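PDB 5N1T: cytochrome C from Thioalkalivibrio paradoxus ARh 1, which binds a covalently attached heme c and probably serves as an electron carrier. Local coordinates for residues 93-96 with 97-101. Sequence-based numbering, arbitrary orientation.
With HEC (heme c), chain F.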
ATOM      1  N   ALA B  93      -5.127  30.919 -26.911  1.00 54.21           N
ATOM      2  CA  ALA B  93      -4.393  31.659 -27.945  1.00 52.89           C
ATOM      3  C   ALA B  93      -2.947  31.904 -27.512  1.00 54.72           C
ATOM      4  O   ALA B  93      -2.032  31.627 -28.295  1.00 64.89           O
ATOM      5  CB  ALA B  93      -5.094  32.968 -28.305  1.00 52.42           C
ATOM      6  N   SER B  94      -2.729  32.380 -26.282  1.00 49.71           N
ATOM      7  CA  SER B  94      -1.366  32.553 -25.746  1.00 51.85           C
ATOM      8  C   SER B  94      -0.566  31.246 -25.806  1.00 54.56           C
ATOM      9  O   SER B  94       0.569  31.226 -26.277  1.00 64.53           O
ATOM     10  CB  SER B  94      -1.382  33.065 -24.307  1.00 56.11           C
ATOM     11  OG  SER B  94      -1.380  34.470 -24.220  1.00 60.48           O
ATOM     12  N   ILE B  95      -1.173  30.159 -25.342  1.00 51.49           N
ATOM     13  CA  ILE B  95      -0.533  28.840 -25.294  1.00 50.92           C
ATOM     14  C   ILE B  95      -0.159  28.418 -26.711  1.00 52.30           C
ATOM     15  O   ILE B  95       0.978  27.971 -26.971  1.00 49.67           O
ATOM     16  CB  ILE B  95      -1.470  27.795 -24.627  1.00 46.94           C
ATOM     17  CG1 ILE B  95      -1.537  28.027 -23.138  1.00 39.95           C
ATOM     18  CG2 ILE B  95      -1.031  26.351 -24.867  1.00 47.25           C
ATOM     19  CD1 ILE B  95      -2.882  27.638 -22.572  1.00 39.97           C
ATOM     20  N   ALA B  96      -1.130  28.587 -27.611  1.00 53.86           N
ATOM     21  CA  ALA B  96      -0.984  28.203 -29.008  1.00 57.95           C
ATOM     22  C   ALA B  96       0.258  28.902 -29.609  1.00 61.30           C
ATOM     23  O   ALA B  96       1.221  28.233 -30.012  1.00 59.55           O
ATOM     24  CB  ALA B  96      -2.266  28.526 -29.770  1.00 52.33           C
ATOM     25  N   GLN B  97       0.244  30.238 -29.583  1.00 64.76           N
ATOM     26  CA  GLN B  97       1.347  31.086 -30.024  1.00 68.86           C
ATOM     27  C   GLN B  97       2.694  30.609 -29.471  1.00 69.32           C
ATOM     28  O   GLN B  97       3.564  30.171 -30.231  1.00 71.33           O
ATOM     29  CB  GLN B  97       1.084  32.535 -29.589  1.00 73.46           C
ATOM     30  CG  GLN B  97       1.907  33.581 -30.326  1.00 84.34           C
ATOM     31  CD  GLN B  97       2.132  34.840 -29.504  1.00 89.14           C
ATOM     32  OE1 GLN B  97       3.272  35.255 -29.286  1.00 93.78           O
ATOM     33  NE2 GLN B  97       1.047  35.451 -29.041  1.00 90.83           N
ATOM     34  N   HIS B  98       2.830  30.673 -28.147  1.00 62.77           N
ATOM     35  CA  HIS B  98       4.064  30.338 -27.448  1.00 59.92           C
ATOM     36  C   HIS B  98       4.680  28.965 -27.803  1.00 57.79           C
ATOM     37  O   HIS B  98       5.905  28.867 -27.970  1.00 57.93           O
ATOM     38  CB  HIS B  98       3.860  30.501 -25.938  1.00 61.74           C
ATOM     39  CG  HIS B  98       5.124  30.423 -25.147  1.00 59.96           C
ATOM     40  ND1 HIS B  98       5.733  31.541 -24.610  1.00 59.45           N
ATOM     41  CD2 HIS B  98       5.893  29.357 -24.794  1.00 57.07           C
ATOM     42  CE1 HIS B  98       6.827  31.162 -23.964  1.00 62.41           C
ATOM     43  NE2 HIS B  98       6.950  29.844 -24.065  1.00 56.97           N
ATOM     44  N   ILE B  99       3.862  27.926 -27.955  1.00 53.37           N
ATOM     45  CA  ILE B  99       4.416  26.612 -28.322  1.00 60.11           C
ATOM     46  C   ILE B  99       4.986  26.606 -29.749  1.00 65.08           C
ATOM     47  O   ILE B  99       6.124  26.186 -29.947  1.00 78.53           O
ATOM     48  CB  ILE B  99       3.459  25.433 -28.006  1.00 58.49           C
ATOM     49  CG1 ILE B  99       3.362  25.252 -26.487  1.00 59.71           C
ATOM     50  CG2 ILE B  99       3.946  24.133 -28.621  1.00 55.13           C
ATOM     51  CD1 ILE B  99       2.063  24.620 -26.038  1.00 58.12           C
ATOM     52  N   ALA B 100       4.216  27.112 -30.714  1.00 71.13           N
ATOM     53  CA  ALA B 100       4.651  27.215 -32.115  1.00 69.27           C
ATOM     54  C   ALA B 100       5.863  28.159 -32.340  1.00 74.91           C
ATOM     55  O   ALA B 100       6.783  27.810 -33.098  1.00 80.47           O
ATOM     56  CB  ALA B 100       3.482  27.621 -32.989  1.00 61.61           C
ATOM     57  N   GLN B 101       5.852  29.329 -31.683  1.00 70.76           N
ATOM     58  CA  GLN B 101       6.948  30.308 -31.724  1.00 69.95           C
ATOM     59  C   GLN B 101       8.259  29.664 -31.233  1.00 76.23           C
ATOM     60  O   GLN B 101       9.305  29.842 -31.855  1.00 77.87           O
ATOM     61  CB  GLN B 101       6.568  31.590 -30.929  1.00 68.88           C
ATOM     62  CG  GLN B 101       7.548  32.766 -30.968  1.00 64.88           C
TER
HETATM   63 FE   HEC F 901      -2.149  17.524 -24.771  1.00 39.37          FE
HETATM   64  CHA HEC F 901      -3.351  15.552 -27.377  1.00 49.23           C
HETATM   65  CHB HEC F 901      -1.967  20.173 -26.877  1.00 42.66           C
HETATM   66  CHC HEC F 901      -1.552  19.632 -22.046  1.00 44.34           C
HETATM   67  CHD HEC F 901      -1.911  14.809 -22.791  1.00 43.32           C
HETATM   68  NA  HEC F 901      -2.607  17.800 -26.785  1.00 46.07           N
HETATM   69  C1A HEC F 901      -3.033  16.935 -27.709  1.00 49.63           C
HETATM   70  C2A HEC F 901      -3.206  17.474 -29.087  1.00 50.23           C
HETATM   71  C3A HEC F 901      -2.800  18.871 -28.921  1.00 48.94           C
HETATM   72  C4A HEC F 901      -2.462  18.933 -27.481  1.00 47.92           C
HETATM   73  CMA HEC F 901      -2.739  19.997 -29.904  1.00 55.28           C
HETATM   74  CAA HEC F 901      -3.659  16.742 -30.326  1.00 52.26           C
HETATM   75  CBA HEC F 901      -2.335  16.229 -30.897  1.00 49.93           C
HETATM   76  CGA HEC F 901      -2.427  15.531 -32.247  1.00 55.23           C
HETATM   77  O1A HEC F 901      -3.521  15.120 -32.690  1.00 56.28           O
HETATM   78  O2A HEC F 901      -1.371  15.365 -32.900  1.00 55.61           O
HETATM   79  NB  HEC F 901      -1.829  19.567 -24.498  1.00 43.90           N
HETATM   80  C1B HEC F 901      -1.777  20.492 -25.483  1.00 41.10           C
HETATM   81  C2B HEC F 901      -1.513  21.883 -25.082  1.00 43.28           C
HETATM   82  C3B HEC F 901      -1.415  21.761 -23.632  1.00 46.12           C
HETATM   83  C4B HEC F 901      -1.606  20.285 -23.362  1.00 47.04           C
HETATM   84  CMB HEC F 901      -1.419  23.136 -25.907  1.00 42.19           C
HETATM   85  CAB HEC F 901      -1.186  22.992 -22.832  1.00 46.56           C
HETATM   86  CBB HEC F 901      -1.062  23.116 -21.364  1.00 53.98           C
HETATM   87  NC  HEC F 901      -1.771  17.272 -22.733  1.00 44.61           N
HETATM   88  C1C HEC F 901      -1.513  18.186 -21.769  1.00 44.63           C
HETATM   89  C2C HEC F 901      -1.260  17.621 -20.405  1.00 43.34           C
HETATM   90  C3C HEC F 901      -1.400  16.166 -20.666  1.00 46.74           C
HETATM   91  C4C HEC F 901      -1.689  16.085 -22.107  1.00 42.73           C
HETATM   92  CMC HEC F 901      -0.964  18.382 -19.147  1.00 45.72           C
HETATM   93  CAC HEC F 901      -1.251  14.935 -19.833  1.00 48.95           C
HETATM   94  CBC HEC F 901      -1.021  14.892 -18.371  1.00 61.15           C
HETATM   95  ND  HEC F 901      -2.570  15.526 -25.042  1.00 40.75           N
HETATM   96  C1D HEC F 901      -2.471  14.565 -24.131  1.00 42.34           C
HETATM   97  C2D HEC F 901      -2.880  13.219 -24.596  1.00 44.49           C
HETATM   98  C3D HEC F 901      -3.297  13.462 -25.986  1.00 46.95           C
HETATM   99  C4D HEC F 901      -3.068  14.905 -26.114  1.00 46.18           C
HETATM  100  CMD HEC F 901      -2.849  11.918 -23.871  1.00 42.75           C
HETATM  101  CAD HEC F 901      -3.851  12.518 -27.004  1.00 40.84           C
HETATM  102  CBD HEC F 901      -5.334  12.873 -27.000  1.00 43.64           C
HETATM  103  CGD HEC F 901      -6.153  12.239 -25.893  1.00 47.96           C
HETATM  104  O1D HEC F 901      -6.296  10.996 -25.867  1.00 48.97           O
HETATM  105  O2D HEC F 901      -6.688  12.990 -25.047  1.00 54.56           O
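Four successive i to i+4 hydrogen bonds join residues 93-96 to residues 97-100 along helix 89-101: Gln-97 N, His-98 N and Ile-99 N lie 3.0 Å from Ala-93 O, Ser-94 O and Ile-95 O, respectively, while Ala-100 N reaches Ala-96 O over a longer 3.3 Å. All four bonds are close to straight, the last almost linear with an N-H...O angle of 177°. One turn apart on the heme-facing side, Ile-95 and Ile-99 run side by side and point the same way, and the methyl CG2 of Ile-95 touches CD1 of Ile-99 at 3.7 Å. With CG1 anti to the carbonyl carbon (chi1 -74°), Ile-95 has its CG2 branch opposite the amide nitrogen, where it meets both Ile-99 and the heme, packing on the methyl CMB at 3.4 Å. The end of Ile-99 meets the same heme methyl, with CD1 3.8 Å from CMB, so both isoleucines pack against this one methyl of the heme. This is the C-terminal helix of the cytochrome c fold, which packs against the N-terminal helix 29-42 that carries Cys-38, Cys-41 and the axial ligand His-42. Ile-95 rests on Leu-34 and Ile-99 on Tyr-39 of that helix, whereas the buried methyl of Ala-96 turns to Ile-63 and Ala-64 of helix 60-72. His-98 swings its ring away from the preceding turn with CG anti to the backbone nitrogen (chi1 -170°); its CB remains 3.4 Å from Ser-94 O, and the imidazole stacks with that of His-102.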